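Local coordinates for protein probable adenylyl-sulfate kinase (Aeropyrum pernix, PDB 2YVU) that probably phosphorylates adenosine 5'-phosphosulfate with ATP to make 3'-phosphoadenylyl sulfate, the activated form of sulfate, in the pathway from sulfate to sulfide, at residues A[12-17]-A[85-90]; A[30-35]-A[169-174]; A[116-121]-A[160-165]. All coordinates share one frame; numbering follows the deposited sequence.

Interaction 1: residues A[12-17]-A[85-90]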
loop_
_atom_site.group_PDB
_atom_site.type_symbol
_atom_site.label_atom_id
_atom_site.label_comp_id
_atom_site.label_asym_id
_atom_site.label_seq_id
_atom_site.Cartn_x
_atom_site.Cartn_y
_atom_site.Cartn_z
ATOM N N LYS A 12 -17.085 4.869 2.630
ATOM C CA LYS A 12 -16.260 3.674 2.473
ATOM C C LYS A 12 -16.299 3.127 1.056
ATOM O O LYS A 12 -17.349 3.118 0.405
ATOM C CB LYS A 12 -16.699 2.590 3.457
ATOM C CG LYS A 12 -16.626 3.003 4.925
ATOM C CD LYS A 12 -15.198 3.270 5.390
ATOM C CE LYS A 12 -15.178 3.870 6.806
ATOM N NZ LYS A 12 -13.811 4.285 7.269
ATOM N N GLY A 13 -15.146 2.673 0.573
ATOM C CA GLY A 13 -15.088 2.140 -0.771
ATOM C C GLY A 13 -15.301 0.642 -0.729
ATOM O O GLY A 13 -15.894 0.125 0.218
ATOM N N ILE A 14 -14.810 -0.059 -1.746
ATOM C CA ILE A 14 -14.952 -1.517 -1.817
ATOM C C ILE A 14 -13.702 -2.071 -2.477
ATOM O O ILE A 14 -12.911 -1.317 -3.027
ATOM C CB ILE A 14 -16.157 -1.949 -2.705
ATOM C CG1 ILE A 14 -15.963 -1.421 -4.130
ATOM C CG2 ILE A 14 -17.477 -1.433 -2.115
ATOM C CD1 ILE A 14 -17.053 -1.870 -5.102
ATOM N N VAL A 15 -13.528 -3.386 -2.416
ATOM C CA VAL A 15 -12.383 -4.042 -3.047
ATOM C C VAL A 15 -12.941 -5.033 -4.058
ATOM O O VAL A 15 -13.675 -5.962 -3.701
ATOM C CB VAL A 15 -11.492 -4.829 -2.015
ATOM C CG1 VAL A 15 -10.295 -5.523 -2.758
ATOM C CG2 VAL A 15 -10.961 -3.891 -0.972
ATOM N N VAL A 16 -12.639 -4.801 -5.328
ATOM C CA VAL A 16 -13.078 -5.694 -6.377
ATOM C C VAL A 16 -11.828 -6.508 -6.695
ATOM O O VAL A 16 -10.818 -5.956 -7.153
ATOM C CB VAL A 16 -13.532 -4.917 -7.633
ATOM C CG1 VAL A 16 -13.961 -5.899 -8.704
ATOM C CG2 VAL A 16 -14.629 -3.953 -7.277
ATOM N N TRP A 17 -11.898 -7.809 -6.435
ATOM C CA TRP A 17 -10.772 -8.713 -6.642
ATOM C C TRP A 17 -10.927 -9.616 -7.859
ATOM O O TRP A 17 -11.672 -10.614 -7.818
ATOM C CB TRP A 17 -10.574 -9.563 -5.388
ATOM C CG TRP A 17 -9.283 -10.325 -5.371
ATOM C CD1 TRP A 17 -9.044 -11.561 -5.923
ATOM C CD2 TRP A 17 -8.027 -9.857 -4.876
ATOM N NE1 TRP A 17 -7.707 -11.884 -5.805
ATOM C CE2 TRP A 17 -7.059 -10.851 -5.176
ATOM C CE3 TRP A 17 -7.616 -8.688 -4.211
ATOM C CZ2 TRP A 17 -5.714 -10.704 -4.850
ATOM C CZ3 TRP A 17 -6.282 -8.549 -3.886
ATOM C CH2 TRP A 17 -5.341 -9.552 -4.207
ATOM N N GLY A 85 -12.586 5.659 1.470
ATOM C CA GLY A 85 -13.466 6.012 0.363
ATOM C C GLY A 85 -13.103 5.617 -1.053
ATOM O O GLY A 85 -13.806 5.976 -1.979
ATOM N N VAL A 86 -12.039 4.843 -1.225
ATOM C CA VAL A 86 -11.601 4.453 -2.542
ATOM C C VAL A 86 -12.133 3.110 -3.030
ATOM O O VAL A 86 -12.214 2.149 -2.273
ATOM C CB VAL A 86 -10.065 4.378 -2.575
ATOM C CG1 VAL A 86 -9.589 4.019 -3.974
ATOM C CG2 VAL A 86 -9.466 5.701 -2.089
ATOM N N ILE A 87 -12.480 3.053 -4.309
ATOM C CA ILE A 87 -12.925 1.816 -4.933
ATOM C C ILE A 87 -11.627 1.178 -5.422
ATOM O O ILE A 87 -10.966 1.715 -6.315
ATOM C CB ILE A 87 -13.863 2.096 -6.132
ATOM C CG1 ILE A 87 -15.195 2.690 -5.624
ATOM C CG2 ILE A 87 -14.109 0.788 -6.914
ATOM C CD1 ILE A 87 -16.174 3.099 -6.740
ATOM N N VAL A 88 -11.253 0.047 -4.831
ATOM C CA VAL A 88 -9.998 -0.597 -5.200
ATOM C C VAL A 88 -10.223 -1.784 -6.094
ATOM O O VAL A 88 -10.827 -2.768 -5.675
ATOM C CB VAL A 88 -9.255 -1.079 -3.969
ATOM C CG1 VAL A 88 -7.793 -1.497 -4.351
ATOM C CG2 VAL A 88 -9.277 0.021 -2.917
ATOM N N ILE A 89 -9.761 -1.684 -7.331
ATOM C CA ILE A 89 -9.924 -2.790 -8.271
ATOM C C ILE A 89 -8.599 -3.541 -8.352
ATOM O O ILE A 89 -7.559 -2.977 -8.732
ATOM C CB ILE A 89 -10.368 -2.263 -9.650
ATOM C CG1 ILE A 89 -11.693 -1.491 -9.492
ATOM C CG2 ILE A 89 -10.572 -3.423 -10.628
ATOM C CD1 ILE A 89 -11.993 -0.542 -10.663
ATOM N N CYS A 90 -8.627 -4.815 -7.970
ATOM C CA CYS A 90 -7.411 -5.620 -7.958
ATOM C C CYS A 90 -7.353 -6.722 -9.008
ATOM O O CYS A 90 -8.322 -7.448 -9.213
ATOM C CB CYS A 90 -7.221 -6.264 -6.581
ATOM S SG CYS A 90 -7.034 -5.140 -5.232
#

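Interaction 2: residues A[30-35]-A[169-174]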
loop_
_atom_site.group_PDB
_atom_site.type_symbol
_atom_site.label_atom_id
_atom_site.label_comp_id
_atom_site.label_asym_id
_atom_site.label_seq_id
_atom_site.Cartn_x
_atom_site.Cartn_y
_atom_site.Cartn_z
ATOM N N ALA A 30 -10.296 -4.758 -15.555
ATOM C CA ALA A 30 -10.042 -3.828 -14.442
ATOM C C ALA A 30 -9.904 -2.367 -14.914
ATOM O O ALA A 30 -10.501 -1.455 -14.361
ATOM C CB ALA A 30 -8.766 -4.231 -13.721
ATOM N N THR A 31 -9.112 -2.161 -15.948
ATOM C CA THR A 31 -8.866 -0.819 -16.463
ATOM C C THR A 31 -10.080 -0.144 -17.096
ATOM O O THR A 31 -10.285 1.060 -16.945
ATOM C CB THR A 31 -7.699 -0.856 -17.478
ATOM O OG1 THR A 31 -6.509 -1.289 -16.801
ATOM C CG2 THR A 31 -7.459 0.522 -18.059
ATOM N N ARG A 32 -10.868 -0.914 -17.829
ATOM C CA ARG A 32 -12.057 -0.374 -18.458
ATOM C C ARG A 32 -13.077 -0.059 -17.382
ATOM O O ARG A 32 -13.742 0.983 -17.438
ATOM C CB ARG A 32 -12.580 -1.366 -19.498
ATOM C CG ARG A 32 -11.571 -1.494 -20.648
ATOM C CD ARG A 32 -11.852 -2.608 -21.634
ATOM N NE ARG A 32 -13.103 -2.441 -22.360
ATOM C CZ ARG A 32 -13.207 -2.490 -23.688
ATOM N NH1 ARG A 32 -12.130 -2.692 -24.437
ATOM N NH2 ARG A 32 -14.393 -2.367 -24.264
ATOM N N LEU A 33 -13.182 -0.922 -16.374
ATOM C CA LEU A 33 -14.113 -0.631 -15.303
ATOM C C LEU A 33 -13.649 0.630 -14.575
ATOM O O LEU A 33 -14.442 1.509 -14.249
ATOM C CB LEU A 33 -14.205 -1.791 -14.310
ATOM C CG LEU A 33 -15.033 -1.444 -13.063
ATOM C CD1 LEU A 33 -16.480 -1.239 -13.424
ATOM C CD2 LEU A 33 -14.905 -2.560 -12.025
ATOM N N ALA A 34 -12.349 0.716 -14.329
ATOM C CA ALA A 34 -11.800 1.863 -13.624
ATOM C C ALA A 34 -12.069 3.155 -14.397
ATOM O O ALA A 34 -12.426 4.184 -13.812
ATOM C CB ALA A 34 -10.299 1.664 -13.415
ATOM N N ASP A 35 -11.899 3.106 -15.711
ATOM C CA ASP A 35 -12.147 4.296 -16.527
ATOM C C ASP A 35 -13.601 4.766 -16.353
ATOM O O ASP A 35 -13.861 5.957 -16.200
ATOM C CB ASP A 35 -11.872 3.992 -18.002
ATOM C CG ASP A 35 -11.770 5.247 -18.841
ATOM O OD1 ASP A 35 -10.998 6.145 -18.446
ATOM O OD2 ASP A 35 -12.451 5.344 -19.891
ATOM N N THR A 169 -18.283 -10.849 -24.877
ATOM C CA THR A 169 -17.304 -9.847 -25.262
ATOM C C THR A 169 -16.838 -9.075 -24.017
ATOM O O THR A 169 -17.444 -9.179 -22.947
ATOM C CB THR A 169 -17.911 -8.822 -26.230
ATOM O OG1 THR A 169 -18.985 -8.152 -25.575
ATOM C CG2 THR A 169 -18.449 -9.516 -27.492
ATOM N N ILE A 170 -15.771 -8.301 -24.169
ATOM C CA ILE A 170 -15.257 -7.510 -23.060
ATOM C C ILE A 170 -16.287 -6.454 -22.674
ATOM O O ILE A 170 -16.424 -6.151 -21.498
ATOM C CB ILE A 170 -13.955 -6.771 -23.433
ATOM C CG1 ILE A 170 -12.931 -7.756 -23.985
ATOM C CG2 ILE A 170 -13.368 -6.072 -22.204
ATOM C CD1 ILE A 170 -12.498 -8.816 -23.005
ATOM N N GLU A 171 -16.992 -5.898 -23.665
ATOM C CA GLU A 171 -18.001 -4.860 -23.435
ATOM C C GLU A 171 -19.131 -5.389 -22.573
ATOM O O GLU A 171 -19.593 -4.729 -21.645
ATOM C CB GLU A 171 -18.600 -4.360 -24.760
ATOM C CG GLU A 171 -17.673 -3.503 -25.624
ATOM C CD GLU A 171 -16.617 -4.317 -26.349
ATOM O OE1 GLU A 171 -16.859 -5.517 -26.607
ATOM O OE2 GLU A 171 -15.552 -3.758 -26.680
ATOM N N HIS A 172 -19.585 -6.585 -22.905
ATOM C CA HIS A 172 -20.639 -7.197 -22.147
ATOM C C HIS A 172 -20.150 -7.420 -20.722
ATOM O O HIS A 172 -20.850 -7.097 -19.761
ATOM C CB HIS A 172 -21.034 -8.535 -22.781
ATOM C CG HIS A 172 -21.995 -9.330 -21.953
ATOM N ND1 HIS A 172 -21.603 -10.059 -20.849
ATOM C CD2 HIS A 172 -23.336 -9.482 -22.043
ATOM C CE1 HIS A 172 -22.660 -10.625 -20.295
ATOM N NE2 HIS A 172 -23.724 -10.290 -21.000
ATOM N N ASN A 173 -18.934 -7.943 -20.575
ATOM C CA ASN A 173 -18.428 -8.218 -19.231
ATOM C C ASN A 173 -18.125 -7.017 -18.367
ATOM O O ASN A 173 -18.400 -7.026 -17.154
ATOM C CB ASN A 173 -17.197 -9.133 -19.298
ATOM C CG ASN A 173 -17.567 -10.556 -19.632
ATOM O OD1 ASN A 173 -18.696 -10.986 -19.370
ATOM N ND2 ASN A 173 -16.623 -11.308 -20.195
ATOM N N VAL A 174 -17.531 -5.983 -18.959
ATOM C CA VAL A 174 -17.238 -4.792 -18.177
ATOM C C VAL A 174 -18.566 -4.220 -17.646
ATOM O O VAL A 174 -18.686 -3.800 -16.484
ATOM C CB VAL A 174 -16.552 -3.708 -19.039
ATOM C CG1 VAL A 174 -16.600 -2.414 -18.311
ATOM C CG2 VAL A 174 -15.082 -4.094 -19.327
#

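Interaction 3: residues A[116-121]-A[160-165]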
loop_
_atom_site.group_PDB
_atom_site.type_symbol
_atom_site.label_atom_id
_atom_site.label_comp_id
_atom_site.label_asym_id
_atom_site.label_seq_id
_atom_site.Cartn_x
_atom_site.Cartn_y
_atom_site.Cartn_z
ATOM N N GLU A 116 -15.329 -10.949 -5.025
ATOM C CA GLU A 116 -14.456 -11.868 -5.736
ATOM C C GLU A 116 -15.081 -12.155 -7.102
ATOM O O GLU A 116 -16.131 -12.796 -7.212
ATOM C CB GLU A 116 -14.286 -13.143 -4.923
ATOM C CG GLU A 116 -13.356 -14.171 -5.529
ATOM C CD GLU A 116 -12.943 -15.221 -4.504
ATOM O OE1 GLU A 116 -13.656 -15.382 -3.499
ATOM O OE2 GLU A 116 -11.911 -15.885 -4.696
ATOM N N ILE A 117 -14.425 -11.650 -8.135
ATOM C CA ILE A 117 -14.892 -11.778 -9.509
ATOM C C ILE A 117 -14.085 -12.811 -10.279
ATOM O O ILE A 117 -12.877 -12.637 -10.516
ATOM C CB ILE A 117 -14.752 -10.426 -10.242
ATOM C CG1 ILE A 117 -15.357 -9.318 -9.373
ATOM C CG2 ILE A 117 -15.313 -10.533 -11.680
ATOM C CD1 ILE A 117 -16.865 -9.485 -9.045
ATOM N N TYR A 118 -14.751 -13.877 -10.697
ATOM C CA TYR A 118 -14.063 -14.914 -11.449
ATOM C C TYR A 118 -14.089 -14.634 -12.948
ATOM O O TYR A 118 -15.144 -14.689 -13.589
ATOM C CB TYR A 118 -14.679 -16.289 -11.134
ATOM C CG TYR A 118 -14.065 -17.460 -11.893
ATOM C CD1 TYR A 118 -12.712 -17.479 -12.230
ATOM C CD2 TYR A 118 -14.830 -18.573 -12.218
ATOM C CE1 TYR A 118 -12.130 -18.591 -12.879
ATOM C CE2 TYR A 118 -14.261 -19.687 -12.861
ATOM C CZ TYR A 118 -12.913 -19.685 -13.187
ATOM O OH TYR A 118 -12.362 -20.777 -13.841
ATOM N N VAL A 119 -12.911 -14.321 -13.490
ATOM C CA VAL A 119 -12.716 -14.059 -14.908
ATOM C C VAL A 119 -12.367 -15.444 -15.466
ATOM O O VAL A 119 -11.241 -15.932 -15.339
ATOM C CB VAL A 119 -11.569 -13.051 -15.115
ATOM C CG1 VAL A 119 -11.407 -12.719 -16.606
ATOM C CG2 VAL A 119 -11.864 -11.787 -14.306
ATOM N N LYS A 120 -13.362 -16.054 -16.092
ATOM C CA LYS A 120 -13.277 -17.422 -16.578
ATOM C C LYS A 120 -12.818 -17.666 -18.004
ATOM O O LYS A 120 -13.424 -17.175 -18.968
ATOM C CB LYS A 120 -14.641 -18.077 -16.335
ATOM C CG LYS A 120 -14.799 -19.491 -16.850
ATOM C CD LYS A 120 -16.149 -20.032 -16.391
ATOM C CE LYS A 120 -16.341 -21.488 -16.795
ATOM N NZ LYS A 120 -16.321 -21.650 -18.281
ATOM N N ALA A 121 -11.750 -18.453 -18.102
ATOM C CA ALA A 121 -11.106 -18.848 -19.348
ATOM C C ALA A 121 -10.318 -20.141 -19.085
ATOM O O ALA A 121 -9.594 -20.237 -18.106
ATOM C CB ALA A 121 -10.153 -17.747 -19.812
ATOM N N GLN A 160 -18.570 -13.583 -6.332
ATOM C CA GLN A 160 -19.705 -12.687 -6.354
ATOM C C GLN A 160 -20.177 -12.505 -7.788
ATOM O O GLN A 160 -21.275 -11.997 -8.034
ATOM C CB GLN A 160 -19.346 -11.357 -5.708
ATOM C CG GLN A 160 -19.407 -11.378 -4.187
ATOM C CD GLN A 160 -18.554 -12.474 -3.536
ATOM O OE1 GLN A 160 -19.082 -13.446 -3.004
ATOM N NE2 GLN A 160 -17.242 -12.306 -3.558
ATOM N N LEU A 161 -19.371 -12.952 -8.748
ATOM C CA LEU A 161 -19.788 -12.812 -10.138
ATOM C C LEU A 161 -18.822 -13.594 -11.015
ATOM O O LEU A 161 -17.650 -13.707 -10.687
ATOM C CB LEU A 161 -19.764 -11.323 -10.540
ATOM C CG LEU A 161 -20.524 -10.852 -11.783
ATOM C CD1 LEU A 161 -22.013 -10.886 -11.456
ATOM C CD2 LEU A 161 -20.121 -9.415 -12.176
ATOM N N VAL A 162 -19.313 -14.104 -12.134
ATOM C CA VAL A 162 -18.489 -14.858 -13.078
ATOM C C VAL A 162 -18.499 -14.135 -14.412
ATOM O O VAL A 162 -19.560 -13.811 -14.938
ATOM C CB VAL A 162 -19.038 -16.280 -13.320
ATOM C CG1 VAL A 162 -18.198 -16.992 -14.386
ATOM C CG2 VAL A 162 -19.035 -17.063 -12.013
ATOM N N LEU A 163 -17.322 -13.849 -14.953
ATOM C CA LEU A 163 -17.256 -13.179 -16.252
ATOM C C LEU A 163 -16.689 -14.198 -17.243
ATOM O O LEU A 163 -15.487 -14.506 -17.229
ATOM C CB LEU A 163 -16.365 -11.915 -16.182
ATOM C CG LEU A 163 -16.832 -10.801 -15.221
ATOM C CD1 LEU A 163 -15.890 -9.628 -15.341
ATOM C CD2 LEU A 163 -18.271 -10.351 -15.523
ATOM N N ASP A 164 -17.562 -14.742 -18.088
ATOM C CA ASP A 164 -17.130 -15.735 -19.066
ATOM C C ASP A 164 -16.496 -15.029 -20.255
ATOM O O ASP A 164 -17.203 -14.468 -21.099
ATOM C CB ASP A 164 -18.315 -16.577 -19.549
ATOM C CG ASP A 164 -17.865 -17.803 -20.342
ATOM O OD1 ASP A 164 -16.876 -17.697 -21.096
ATOM O OD2 ASP A 164 -18.497 -18.871 -20.217
ATOM N N THR A 165 -15.168 -15.055 -20.330
ATOM C CA THR A 165 -14.479 -14.386 -21.422
ATOM C C THR A 165 -14.472 -15.183 -22.732
ATOM O O THR A 165 -13.911 -14.735 -23.724
ATOM C CB THR A 165 -13.020 -14.029 -21.039
ATOM O OG1 THR A 165 -12.252 -15.225 -20.907
ATOM C CG2 THR A 165 -12.979 -13.260 -19.704
#

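Interaction 1: residues A[12-17]-A[85-90]
W17 meets C90 across the pair of strands 14-19 and 87-91: CB of C90 packs 3.4 Å from CE3 of W17, and SG of C90 sits obliquely to the six-membered ring, 4.6 Å from its centroid, in a sulfur-aromatic contact. With CG of W17 anti to the backbone N (chi1 -168°) and the ring turned roughly perpendicular to the CA-CB-CG plane (chi2 -86°), the benzo half of the indole is the part that meets the cysteine. On the same side of the sheet V15 continues the row, its CG1 4.1 Å from SG of C90. On the other side I14 and I87 lie side by side, pointing the same way, CG1 of I14 4.0 Å from CG2 of I87.

Between the two layers runs a parallel ladder: V88 N bonds to I14 O, V16 N to V88 O (2.7 Å), and C90 N to V16 O (2.6 Å), all nearly straight. Before it, I14 N gives only a weak bond to V86 O. CA of G13 also lies 3.2 Å from V86 O, in a CA-H...O contact made close by the absence of a side chain on G13. G85 ends helix 64-82 as the C-prime residue of a Schellman motif and turns the chain into its strand.

Helices 64-82 and 97-109 cover the face of V15 and W17, while helix 26-39 packs on I87 and I89. W17 NE1 bonds to S94 OG, the probable phosphoserine position. A leucine in place of W17 would probably leave S94 without this indole partner and open a gap beside C90. The chemistry thus implies a largely apolar strand core in which the buried indole N-H is paired with the probable active-site serine.

Interaction 2: residues A[30-35]-A[169-174]
The charged contact joins R32 of helix 26-39 to E171, in the first turn of helix 170-184. NH2 of R32 lies 3.0 Å from OE2 of E171 in a salt bridge whose hydrogen bond is weak and bent, 134° at the hydrogen. The guanidinium and carboxylate planes stand 75° apart, so the two groups do not meet in the flat, two-pronged way; a single nitrogen and a single oxygen make the link. Both chains fold to reach it: R32 bends at chi3, and E171, whose CB points away from the other helix, curls back at chi2.

Apolar contacts accompany the salt bridge. The CG2 methyl of I170 sits over one face of the guanidinium, offset toward its rim and 3.6 Å from NE of R32. V174 points at the partner helix and crosses R32 at about a right angle, its CG2 3.7 Å from CB of R32. Its other methyl, CG1, faces the backbone, 4.2 Å from N of L33. From there L33 turns inward to L177, Y178 and V181 of helix 170-184 and to I89 of the sheet.

Helix 170-184 begins with a capping bond, H172 N to OG1 of the N-cap residue T169 at 3.2 Å, at the start of the turn that carries I170 and E171.

The axes of the short helical segments come within 10.2 Å and cross at -58°. Helices packed on a parallel sheet make an alpha/beta sandwich; what marks the P-loop kinase fold is that helix 26-39 follows the Walker A loop, by similarity the ATP site, and helix 170-184, last in the chain, packs beside it.

Interaction 3: residues A[116-121]-A[160-165]
I117 turns CG1 beside its backbone N and CG2 anti to it (chi1 -49°), which sends its two branches to different leucines of strand 161-164. CD1 of I117 lies 3.7 Å from CB of L161, the two side chains running side by side, while CG2 of I117 meets CD1 of L163 at 3.8 Å. T165 takes chi1 68°, with OG1 between its backbone N and carbonyl carbon; this aims the hydroxyl at K120 O and leaves CG2 of T165 against CG1 of V119, 3.5 Å away.

Two donors therefore grip K120 O. T165 N comes in the carbonyl plane at 3.1 Å, and T165 OG1 donates from above that plane at 3.0 Å; OG1 also hydrogen-bonds with NH1 of R129. Upstream, the parallel ladder consists of Q160 N to E116 O, Y118 N to L161 O, L163 N to Y118 O, which is the straightest at 173°, and K120 N to L163 O.

On the opposite side of the sheet, the side with Y118 and V162, the side chains are more polar. CG1 of V162 touches both the tyrosine ring, obliquely, and CD of K120, while CB of K120 lies over one face of that ring. NZ of K120 stays 4.0 Å from OD2 of D164, beyond a salt bridge; OD1 of D164 instead accepts from the backbone N of E166 and S167. E116 directs its carboxylate to R100 and R104 of helix 97-109.

Helix 170-184 and helix 26-39 cover the face of I117 and L163, and V119 touches S24 of the probable ATP-binding loop. Strand 161-164 is the outermost at this end of the parallel sheet, and its pairing with strand 114-120 completes the strand order 2-3-1-4-5 of a P-loop kinase core.

Interactions 1 and 3 belong to the same five-stranded parallel sheet, their centres about 17 Å apart; strands 14-19 and 114-120 are neighbours in it, and a probable hydrogen bond from I117 N to W17 O ties the two. Interaction 2 lies on one face of that sheet, about 16 Å from the centre of interaction 1 and 12 Å from that of interaction 3: I89 packs under A30, L33 and A34, and N173 reaches L163 and D164. Along the chain interaction 1 closes before interaction 3 opens, while interaction 2 spans from helix 26-39 to the last helix. Together they tie these helices to one sheet, with interactions 2 and 3 close to the probable ATP-binding loop.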